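Probable aminotransferase (Pseudomonas aeruginosa, PDB 5YKR) is a probable class-III aminotransferase, a fold type I protein that carries pyridoxal phosphate on a lysine. Local coordinates at residues G83-M88 / M430-P435; A210-L215 / R250-A255; T263-P268 / T380-R385. All coordinates share one frame; numbering follows the deposited sequence. Where two conformers were deposited one is given.

In the fold
From the N terminus, the turn 83-88, between strand 76-79 and helix 94-104, opens the long loop that interaction 1 shuts only at 430-435, on strand 430-432 of the three-stranded antiparallel sheet. The other two contacts lie in series within it. Interaction 2 comes first, closing a short excursion through strand 220-225 by joining helix 208-215 to the end of helix 241-251 beside the seven-stranded sheet. Interaction 3 then runs from the loop after strand 255-259 to the hairpin at 380-385, tying the large-sheet region to the small sheet. Interactions 1 and 3 touch through S85 and R385, their centres about 11 Å apart; interaction 2 stands off from both.

Interaction 1 (G83-M88 / M430-P435); sequences GDSGAM and MALTCP
S85 OG is hydrogen-bonded to R385 NH1, from the neighbouring strand, and two methyl groups of 430-435 close in on it. M430 CE and L432 CD2 each lie 3.7 Å from S85 OG, walling the hydroxyl with hydrocarbon. M430 reaches it by a bent chain; its CG sits between the backbone N and carbonyl carbon (chi1 79°), and a bend about CB-CG brings the methyl up to the hydroxyl. L432 CD2 serves two partners, since M88 CG also lies 4.0 Å from it, the two side chains crossing at about a right angle. M88 runs extended from its backbone, its CE packing on S265, and its side chain also touches C287, next in sequence to K286, the lysine that carries pyridoxal phosphate. In this class-III aminotransferase the contact sets strand 430-432 of the small antiparallel sheet against a loop near the cofactor lysine. That loop is two overlapping turns, type I' from G83 to G86 and type I from S85 to M88, closed by G86 N to G83 O at 3.0 Å and M88 N to S85 O at 3.1 Å. Farther along, the M88 carbonyl meets the C434 side chain, M88 O lying 3.2 Å from C434 CB, and T433 O is buried with no polar partner in the model. D84 and A87 also pack on T328 and T109 of the second subunit.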
ATOM      1  N   GLY A  83      11.625  13.537  -0.483  1.00 10.85           N
ATOM      2  CA  GLY A  83      10.493  12.653  -0.812  1.00 10.77           C
ATOM      3  C   GLY A  83       9.366  12.741   0.200  1.00 10.91           C
ATOM      4  O   GLY A  83       8.639  11.795   0.430  1.00 11.60           O
ATOM      5  N   ASP A  84       9.186  13.916   0.775  1.00 10.51           N
ATOM      6  CA  ASP A  84       8.271  14.103   1.918  1.00 11.61           C
ATOM      7  C   ASP A  84       8.545  13.090   3.003  1.00 11.54           C
ATOM      8  O   ASP A  84       7.634  12.422   3.499  1.00 12.70           O
ATOM      9  CB  ASP A  84       6.804  14.109   1.468  1.00 11.69           C
ATOM     10  CG  ASP A  84       5.883  14.576   2.534  1.00 14.15           C
ATOM     11  OD1 ASP A  84       6.230  15.626   3.195  1.00 14.69           O
ATOM     12  OD2 ASP A  84       4.802  13.976   2.682  1.00 15.62           O
ATOM     13  N   SER A  85       9.847  12.937   3.307  1.00 11.30           N
ATOM     14  CA  SER A  85      10.357  12.000   4.308  1.00 11.96           C
ATOM     15  C   SER A  85      10.519  10.539   3.810  1.00 11.14           C
ATOM     16  O   SER A  85      11.159   9.752   4.484  1.00 12.39           O
ATOM     17  CB  SER A  85       9.600  12.108   5.645  1.00 12.93           C
ATOM     18  OG  SER A  85       9.531  13.468   6.004  1.00 16.52           O
ATOM     19  N   GLY A  86       9.991  10.199   2.612  1.00 10.69           N
ATOM     20  CA  GLY A  86      10.202   8.860   2.040  1.00 10.06           C
ATOM     21  C   GLY A  86      11.686   8.547   1.770  1.00 10.68           C
ATOM     22  O   GLY A  86      12.112   7.403   1.721  1.00 12.03           O
ATOM     23  N   ALA A  87      12.454   9.590   1.562  1.00  9.68           N
ATOM     24  CA  ALA A  87      13.906   9.516   1.373  1.00 10.39           C
ATOM     25  C   ALA A  87      14.683  10.176   2.527  1.00 10.50           C
ATOM     26  O   ALA A  87      15.702  10.830   2.321  1.00 10.75           O
ATOM     27  CB  ALA A  87      14.315  10.130   0.016  1.00 11.05           C
ATOM     28  N   MET A  88      14.179  10.023   3.740  1.00 10.52           N
ATOM     29  CA  MET A  88      14.734  10.664   4.921  1.00 11.84           C
ATOM     30  C   MET A  88      16.245  10.531   5.087  1.00 11.46           C
ATOM     31  O   MET A  88      16.895  11.470   5.604  1.00 13.30           O
ATOM     32  CB  MET A  88      14.045  10.080   6.176  1.00 14.51           C
ATOM     33  CG  MET A  88      14.687  10.495   7.474  1.00 17.85           C
ATOM     34  SD  MET A  88      13.699   9.946   8.849  1.00 18.90           S
ATOM     35  CE  MET A  88      14.785  10.469  10.128  1.00 23.33           C
ATOM     36  N   MET A 430       8.639  22.508   7.062  1.00 13.96           N
ATOM     37  CA  MET A 430       9.681  21.713   7.708  1.00 12.45           C
ATOM     38  C   MET A 430      10.897  21.584   6.782  1.00 11.96           C
ATOM     39  O   MET A 430      10.810  21.738   5.589  1.00 14.34           O
ATOM     40  CB  MET A 430       9.187  20.286   8.129  1.00 13.19           C
ATOM     41  CG  MET A 430       9.099  19.243   7.015  1.00 13.63           C
ATOM     42  SD  MET A 430      10.607  18.265   6.907  1.00 13.64           S
ATOM     43  CE  MET A 430      10.167  17.117   5.605  1.00 14.23           C
ATOM     44  N   ALA A 431      12.037  21.276   7.406  1.00 12.19           N
ATOM     45  CA  ALA A 431      13.256  20.858   6.712  1.00 11.91           C
ATOM     46  C   ALA A 431      13.785  19.648   7.465  1.00 12.45           C
ATOM     47  O   ALA A 431      13.746  19.582   8.710  1.00 12.30           O
ATOM     48  CB  ALA A 431      14.309  21.966   6.756  1.00 13.38           C
ATOM     49  N   LEU A 432      14.248  18.676   6.685  1.00 12.22           N
ATOM     50  CA  LEU A 432      14.760  17.436   7.202  1.00 12.88           C
ATOM     51  C   LEU A 432      16.216  17.282   6.737  1.00 11.93           C
ATOM     52  O   LEU A 432      16.505  17.441   5.538  1.00 12.85           O
ATOM     53  CB  LEU A 432      13.863  16.300   6.612  1.00 13.63           C
ATOM     54  CG  LEU A 432      14.100  14.884   7.128  1.00 14.35           C
ATOM     55  CD1 LEU A 432      13.969  14.705   8.652  1.00 15.46           C
ATOM     56  CD2 LEU A 432      13.136  14.001   6.397  1.00 14.57           C
ATOM     57  N   THR A 433      17.093  16.936   7.664  1.00 11.75           N
ATOM     58  CA  THR A 433      18.494  16.672   7.332  1.00 11.80           C
ATOM     59  C   THR A 433      18.735  15.172   7.181  1.00 12.74           C
ATOM     60  O   THR A 433      18.009  14.360   7.743  1.00 14.09           O
ATOM     61  CB  THR A 433      19.437  17.233   8.412  1.00 14.48           C
ATOM     62  OG1 THR A 433      19.158  16.591   9.646  1.00 15.19           O
ATOM     63  CG2 THR A 433      19.248  18.712   8.567  1.00 14.26           C
ATOM     64  N   CYS A 434      19.729  14.834   6.360  1.00 12.60           N
ATOM     65  CA  CYS A 434      20.145  13.462   6.140  1.00 13.49           C
ATOM     66  C   CYS A 434      21.663  13.371   6.248  1.00 14.14           C
ATOM     67  O   CYS A 434      22.334  14.399   6.371  1.00 14.26           O
ATOM     68  CB  CYS A 434      19.644  12.950   4.777  1.00 12.78           C
ATOM     69  SG  CYS A 434      20.388  13.683   3.354  1.00 12.87           S
ATOM     70  N   PRO A 435      22.219  12.161   6.187  1.00 14.56           N
ATOM     71  CA  PRO A 435      23.691  12.062   6.326  1.00 15.45           C
ATOM     72  C   PRO A 435      24.483  12.817   5.271  1.00 15.66           C
ATOM     73  O   PRO A 435      25.610  13.228   5.557  1.00 18.53           O
ATOM     74  CB  PRO A 435      23.937  10.555   6.233  1.00 16.26           C
ATOM     75  CG  PRO A 435      22.708   9.964   6.767  1.00 17.46           C
ATOM     76  CD  PRO A 435      21.595  10.836   6.241  1.00 15.27           C
TER

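Interaction 2 (A210-L215 / R250-A255); sequences ALEAAL and RRHDVA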
ATOM      1  N   ALA A 210     -10.006  14.946  29.074  1.00 16.04           N
ATOM      2  CA  ALA A 210     -10.830  14.575  27.908  1.00 15.24           C
ATOM      3  C   ALA A 210     -10.560  13.144  27.481  1.00 14.49           C
ATOM      4  O   ALA A 210     -11.468  12.430  27.099  1.00 13.95           O
ATOM      5  CB  ALA A 210     -10.601  15.519  26.756  1.00 16.13           C
ATOM      6  N   LEU A 211      -9.278  12.726  27.539  1.00 13.88           N
ATOM      7  CA  LEU A 211      -8.963  11.347  27.188  1.00 13.85           C
ATOM      8  C   LEU A 211      -9.620  10.360  28.157  1.00 13.82           C
ATOM      9  O   LEU A 211     -10.206   9.372  27.724  1.00 14.18           O
ATOM     10  CB  LEU A 211      -7.450  11.137  27.160  1.00 14.74           C
ATOM     11  CG  LEU A 211      -7.038   9.737  26.759  1.00 16.50           C
ATOM     12  CD1 LEU A 211      -7.471   9.398  25.341  1.00 16.15           C
ATOM     13  CD2 LEU A 211      -5.515   9.693  26.863  1.00 20.65           C
ATOM     14  N   GLU A 212      -9.590  10.679  29.457  1.00 14.86           N
ATOM     15  CA  GLU A 212     -10.261   9.843  30.458  1.00 15.81           C
ATOM     16  C   GLU A 212     -11.760   9.708  30.156  1.00 15.74           C
ATOM     17  O   GLU A 212     -12.320   8.596  30.163  1.00 15.26           O
ATOM     18  CB  GLU A 212     -10.012  10.414  31.853  1.00 18.80           C
ATOM     19  CG  GLU A 212     -10.839   9.808  32.966  1.00 21.48           C
ATOM     20  CD  GLU A 212     -10.654   8.344  33.212  1.00 27.49           C
ATOM     21  OE1 GLU A 212      -9.490   7.988  33.330  1.00 35.34           O
ATOM     22  OE2 GLU A 212     -11.668   7.556  33.340  1.00 37.82           O
ATOM     23  N   ALA A 213     -12.385  10.853  29.872  1.00 14.35           N
ATOM     24  CA  ALA A 213     -13.821  10.833  29.577  1.00 15.07           C
ATOM     25  C   ALA A 213     -14.156   9.968  28.349  1.00 13.85           C
ATOM     26  O   ALA A 213     -15.151   9.229  28.315  1.00 14.76           O
ATOM     27  CB  ALA A 213     -14.376  12.235  29.394  1.00 15.10           C
ATOM     28  N   ALA A 214     -13.303  10.037  27.336  1.00 13.19           N
ATOM     29  CA  ALA A 214     -13.501   9.204  26.145  1.00 12.91           C
ATOM     30  C   ALA A 214     -13.357   7.702  26.429  1.00 12.78           C
ATOM     31  O   ALA A 214     -14.187   6.910  26.032  1.00 13.22           O
ATOM     32  CB  ALA A 214     -12.517   9.617  25.052  1.00 13.53           C
ATOM     33  N   LEU A 215     -12.274   7.329  27.115  1.00 12.34           N
ATOM     34  CA  LEU A 215     -12.017   5.911  27.397  1.00 13.87           C
ATOM     35  C   LEU A 215     -13.029   5.291  28.361  1.00 14.36           C
ATOM     36  O   LEU A 215     -13.316   4.094  28.273  1.00 14.82           O
ATOM     37  CB  LEU A 215     -10.605   5.706  27.945  1.00 13.97           C
ATOM     38  CG  LEU A 215      -9.468   6.188  27.066  1.00 15.59           C
ATOM     39  CD1 LEU A 215      -8.126   5.811  27.699  1.00 15.93           C
ATOM     40  CD2 LEU A 215      -9.560   5.694  25.638  1.00 15.65           C
ATOM     41  N   ARG A 250      -3.597   1.837  30.102  1.00 17.15           N
ATOM     42  CA  ARG A 250      -3.492   0.621  30.921  1.00 19.77           C
ATOM     43  C   ARG A 250      -4.724   0.382  31.776  1.00 19.94           C
ATOM     44  O   ARG A 250      -5.281  -0.740  31.786  1.00 20.52           O
ATOM     45  CB  ARG A 250      -2.264   0.664  31.792  1.00 21.62           C
ATOM     46  CG  ARG A 250      -1.088   0.245  30.978  1.00 24.74           C
ATOM     47  CD  ARG A 250       0.177   0.517  31.704  1.00 28.06           C
ATOM     48  NE  ARG A 250       1.298  -0.019  30.964  1.00 27.99           N
ATOM     49  CZ  ARG A 250       2.558   0.336  31.191  1.00 32.87           C
ATOM     50  NH1 ARG A 250       2.864   1.262  32.115  1.00 29.26           N
ATOM     51  NH2 ARG A 250       3.535  -0.200  30.452  1.00 35.67           N
ATOM     52  N   ARG A 251      -5.190   1.445  32.426  1.00 18.65           N
ATOM     53  CA  ARG A 251      -6.284   1.316  33.382  1.00 20.69           C
ATOM     54  C   ARG A 251      -7.568   0.875  32.698  1.00 21.56           C
ATOM     55  O   ARG A 251      -8.321   0.059  33.220  1.00 26.72           O
ATOM     56  CB  ARG A 251      -6.446   2.625  34.127  1.00 22.92           C
ATOM     57  CG  ARG A 251      -7.586   2.591  35.149  1.00 25.62           C
ATOM     58  CD  ARG A 251      -7.407   3.526  36.301  1.00 29.00           C
ATOM     59  NE  ARG A 251      -6.856   4.823  35.942  1.00 27.97           N
ATOM     60  CZ  ARG A 251      -7.522   5.888  35.521  1.00 31.79           C
ATOM     61  NH1 ARG A 251      -8.852   5.884  35.377  1.00 33.26           N
ATOM     62  NH2 ARG A 251      -6.829   6.983  35.261  1.00 34.48           N
ATOM     63  N   HIS A 252      -7.754   1.351  31.468  1.00 17.56           N
ATOM     64  CA  HIS A 252      -8.951   1.022  30.689  1.00 18.05           C
ATOM     65  C   HIS A 252      -8.752  -0.156  29.707  1.00 18.28           C
ATOM     66  O   HIS A 252      -9.675  -0.482  28.929  1.00 17.56           O
ATOM     67  CB  HIS A 252      -9.439   2.274  29.935  1.00 17.70           C
ATOM     68  CG  HIS A 252      -9.992   3.332  30.808  1.00 19.13           C
ATOM     69  ND1 HIS A 252      -9.250   4.386  31.276  1.00 22.27           N
ATOM     70  CD2 HIS A 252     -11.226   3.476  31.313  1.00 19.06           C
ATOM     71  CE1 HIS A 252     -10.020   5.140  32.044  1.00 21.55           C
ATOM     72  NE2 HIS A 252     -11.217   4.614  32.068  1.00 21.15           N
ATOM     73  N   ASP A 253      -7.581  -0.812  29.758  1.00 17.68           N
ATOM     74  CA  ASP A 253      -7.232  -1.937  28.870  1.00 17.45           C
ATOM     75  C   ASP A 253      -7.497  -1.551  27.407  1.00 15.81           C
ATOM     76  O   ASP A 253      -8.175  -2.256  26.641  1.00 15.98           O
ATOM     77  CB  ASP A 253      -8.023  -3.176  29.230  1.00 18.88           C
ATOM     78  CG  ASP A 253      -7.604  -4.410  28.473  1.00 20.56           C
ATOM     79  OD1 ASP A 253      -6.408  -4.587  28.296  1.00 24.33           O
ATOM     80  OD2 ASP A 253      -8.476  -5.174  28.036  1.00 23.03           O
ATOM     81  N   VAL A 254      -6.928  -0.396  27.066  1.00 13.64           N
ATOM     82  CA  VAL A 254      -7.001   0.168  25.730  1.00 13.36           C
ATOM     83  C   VAL A 254      -5.591   0.111  25.095  1.00 12.82           C
ATOM     84  O   VAL A 254      -4.637   0.524  25.716  1.00 13.67           O
ATOM     85  CB  VAL A 254      -7.511   1.614  25.750  1.00 14.12           C
ATOM     86  CG1 VAL A 254      -7.349   2.273  24.392  1.00 13.58           C
ATOM     87  CG2 VAL A 254      -8.985   1.645  26.212  1.00 14.79           C
ATOM     88  N   ALA A 255      -5.486  -0.406  23.864  1.00 11.96           N
ATOM     89  CA  ALA A 255      -4.194  -0.452  23.172  1.00 11.77           C
ATOM     90  C   ALA A 255      -3.665   0.931  22.883  1.00 11.23           C
ATOM     91  O   ALA A 255      -4.411   1.774  22.382  1.00 12.45           O
ATOM     92  CB  ALA A 255      -4.309  -1.261  21.892  1.00 13.81           C
TER
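R251, on the last turn of helix 241-251, leans its guanidinium toward the E212 carboxylate of helix 208-215. The helix then ends in a Schellman motif beside the large mixed sheet of this fold type I protein. R251 NH1 lies 3.0 Å from E212 OE1 in a salt bridge between flat groups whose planes are nearly parallel, 9° apart; the position of OE1 is doubtful, so the bond is less certain than its length suggests. R251 NE has a second acid, E247. H252 follows, its ring pinned by ND1 to L248 O. L215 CB sits over one face of this ring in a CH-pi contact, 3.9 Å from the centroid and 16° off the normal. The E212 carboxylate meets the ring at its CE1-NE2 end, OE2 being 3.2 Å from NE2, with the two planes 47° apart. D253, at positive phi, turns the chain out of the helix, its N bonded to R250 O at 3.1 Å, while its carboxylate forms a salt bridge with R306. V254 then points toward helix 208-215 and, like L215, packs on V220 and V223 of the sheet; V254 CG2 comes to 4.1 Å from L215 CD2.

Interaction 3 (T263-P268 / T380-R385); sequences TISCGP and TRIGAR
The carbonyl plane of I382 is approached on both faces: S265 OG donates to I382 O from one at 2.9 Å, 37° out of the plane, and R385 N reaches the same oxygen from the other at 3.1 Å. The guanidinium of R381 takes G383 O at its edge, NH1 to O 2.9 Å, with the oxygen in the guanidinium plane; NE of the same group forms a salt bridge with E363, so two of its nitrogens are held. S265 has its OG between the backbone N and carbonyl carbon (chi1 70°), which aims the hydroxyl at I382 O, close beside R385 CB. I382 and R385 are the outer residues of a type II' turn that forms the tip of the hairpin joining strands 378-382 and 385-389, with G383 and A384 at its corners. The 3-10 turn 264-266, in the loop after strand 255-259, docks on that tip. A384 N donates to S265 O at 3.1 Å, nearly straight at 163°, and G383 CA adds a CA-H...O contact to the same oxygen at 3.4 Å. G383, at positive phi, has no side chain to stand between the two backbones. Beside the hydroxyl, I382 CD1 lies 3.6 Å from S265 OG and 4.1 Å from the methyl CG2 of T263, whose own hydroxyl turns elsewhere, to E260.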
ATOM      1  N   THR A 263       8.284  10.768  13.540  1.00  9.46           N
ATOM      2  CA  THR A 263       9.071  10.966  14.757  1.00 10.62           C
ATOM      3  C   THR A 263      10.291  10.044  14.847  1.00 10.39           C
ATOM      4  O   THR A 263      11.104  10.232  15.756  1.00 11.66           O
ATOM      5  CB  THR A 263       8.219  10.909  16.002  1.00 10.05           C
ATOM      6  OG1 THR A 263       7.580   9.630  16.060  1.00 10.60           O
ATOM      7  CG2 THR A 263       7.161  12.037  15.998  1.00 11.75           C
ATOM      8  N   ILE A 264      10.446   9.141  13.862  1.00  9.73           N
ATOM      9  CA  ILE A 264      11.714   8.439  13.676  1.00  9.95           C
ATOM     10  C   ILE A 264      12.880   9.426  13.454  1.00 11.06           C
ATOM     11  O   ILE A 264      14.061   9.071  13.625  1.00 10.84           O
ATOM     12  CB  ILE A 264      11.573   7.405  12.541  1.00  9.85           C
ATOM     13  CG1 ILE A 264      12.754   6.427  12.467  1.00 10.12           C
ATOM     14  CG2 ILE A 264      11.360   8.108  11.207  1.00 10.33           C
ATOM     15  CD1 ILE A 264      12.987   5.617  13.743  1.00 11.09           C
ATOM     16  N   SER A 265      12.581  10.695  13.150  1.00 10.92           N
ATOM     17  CA  SER A 265      13.597  11.737  13.177  1.00 11.37           C
ATOM     18  C   SER A 265      14.295  11.921  14.525  1.00 11.73           C
ATOM     19  O   SER A 265      15.394  12.508  14.559  1.00 11.95           O
ATOM     20  CB  SER A 265      13.012  13.065  12.693  1.00 13.49           C
ATOM     21  OG  SER A 265      12.091  13.577  13.637  1.00 15.87           O
ATOM     22  N   CYS A 266      13.681  11.456  15.620  0.60 11.50           N
ATOM     23  CA  CYS A 266      14.197  11.687  16.972  0.60 12.28           C
ATOM     24  C   CYS A 266      15.402  10.845  17.323  0.60 13.00           C
ATOM     25  O   CYS A 266      16.129  11.145  18.286  0.60 17.16           O
ATOM     26  CB  CYS A 266      13.088  11.439  17.956  0.60 12.40           C
ATOM     27  SG  CYS A 266      11.781  12.674  17.823  0.60 13.85           S
ATOM     28  N   GLY A 267      15.622   9.745  16.593  1.00 12.70           N
ATOM     29  CA  GLY A 267      16.753   8.871  16.901  1.00 12.62           C
ATOM     30  C   GLY A 267      16.562   7.516  16.274  1.00 12.53           C
ATOM     31  O   GLY A 267      15.478   7.212  15.759  1.00 12.24           O
ATOM     32  N   PRO A 268      17.584   6.654  16.400  1.00 12.26           N
ATOM     33  CA  PRO A 268      17.522   5.370  15.729  1.00 11.90           C
ATOM     34  C   PRO A 268      16.463   4.409  16.274  1.00 10.55           C
ATOM     35  O   PRO A 268      16.117   3.435  15.600  1.00 12.36           O
ATOM     36  CB  PRO A 268      18.929   4.798  15.906  1.00 13.51           C
ATOM     37  CG  PRO A 268      19.514   5.572  16.967  1.00 15.97           C
ATOM     38  CD  PRO A 268      18.886   6.902  17.023  1.00 14.10           C
ATOM     39  N   THR A 380      10.453  24.767  16.029  1.00 13.52           N
ATOM     40  CA  THR A 380      10.615  23.568  16.853  1.00 13.43           C
ATOM     41  C   THR A 380      11.462  22.528  16.123  1.00 13.60           C
ATOM     42  O   THR A 380      11.402  22.435  14.915  1.00 13.48           O
ATOM     43  CB  THR A 380       9.234  22.973  17.185  1.00 14.04           C
ATOM     44  OG1 THR A 380       8.471  23.969  17.889  1.00 15.05           O
ATOM     45  CG2 THR A 380       9.317  21.735  18.046  1.00 16.31           C
ATOM     46  N   ARG A 381      12.242  21.739  16.870  1.00 15.10           N
ATOM     47  CA  ARG A 381      13.054  20.652  16.294  1.00 13.83           C
ATOM     48  C   ARG A 381      12.806  19.361  17.075  1.00 14.94           C
ATOM     49  O   ARG A 381      12.727  19.347  18.315  1.00 15.76           O
ATOM     50  CB  ARG A 381      14.544  21.015  16.321  1.00 13.88           C
ATOM     51  CG  ARG A 381      15.443  19.889  15.795  1.00 14.26           C
ATOM     52  CD  ARG A 381      16.875  20.319  15.629  1.00 14.93           C
ATOM     53  NE  ARG A 381      17.533  20.489  16.920  1.00 15.67           N
ATOM     54  CZ  ARG A 381      18.152  19.531  17.588  1.00 15.10           C
ATOM     55  NH1 ARG A 381      18.204  18.270  17.112  1.00 16.59           N
ATOM     56  NH2 ARG A 381      18.750  19.830  18.744  1.00 19.03           N
ATOM     57  N   ILE A 382      12.657  18.264  16.330  1.00 14.29           N
ATOM     58  CA  ILE A 382      12.683  16.916  16.880  1.00 14.55           C
ATOM     59  C   ILE A 382      13.756  16.154  16.120  1.00 14.26           C
ATOM     60  O   ILE A 382      13.554  15.694  14.988  1.00 13.83           O
ATOM     61  CB  ILE A 382      11.321  16.187  16.853  1.00 15.81           C
ATOM     62  CG1 ILE A 382      10.562  16.377  15.582  1.00 15.43           C
ATOM     63  CG2 ILE A 382      10.531  16.648  18.030  1.00 20.26           C
ATOM     64  CD1 ILE A 382       9.480  15.320  15.450  1.00 19.98           C
ATOM     65  N   GLY A 383      14.943  16.095  16.733  1.00 13.57           N
ATOM     66  CA  GLY A 383      16.051  15.416  16.094  1.00 13.86           C
ATOM     67  C   GLY A 383      16.455  16.050  14.775  1.00 13.84           C
ATOM     68  O   GLY A 383      16.893  17.193  14.750  1.00 15.59           O
ATOM     69  N   ALA A 384      16.294  15.303  13.688  1.00 13.07           N
ATOM     70  CA  ALA A 384      16.651  15.726  12.346  1.00 12.92           C
ATOM     71  C   ALA A 384      15.627  16.608  11.651  1.00 11.86           C
ATOM     72  O   ALA A 384      15.880  17.071  10.520  1.00 12.75           O
ATOM     73  CB  ALA A 384      16.920  14.513  11.487  1.00 13.86           C
ATOM     74  N   ARG A 385      14.450  16.829  12.276  1.00 12.73           N
ATOM     75  CA  ARG A 385      13.326  17.460  11.604  1.00 11.91           C
ATOM     76  C   ARG A 385      13.001  18.794  12.289  1.00 11.88           C
ATOM     77  O   ARG A 385      12.863  18.823  13.509  1.00 13.82           O
ATOM     78  CB  ARG A 385      12.115  16.490  11.679  1.00 11.34           C
ATOM     79  CG  ARG A 385      10.903  16.862  10.870  1.00 11.01           C
ATOM     80  CD  ARG A 385       9.769  15.890  11.149  1.00 11.87           C
ATOM     81  NE  ARG A 385       8.682  16.168  10.218  1.00 14.01           N
ATOM     82  CZ  ARG A 385       8.569  15.624   8.977  1.00 13.62           C
ATOM     83  NH1 ARG A 385       9.436  14.723   8.534  1.00 15.66           N
ATOM     84  NH2 ARG A 385       7.634  16.063   8.172  1.00 17.17           N
TER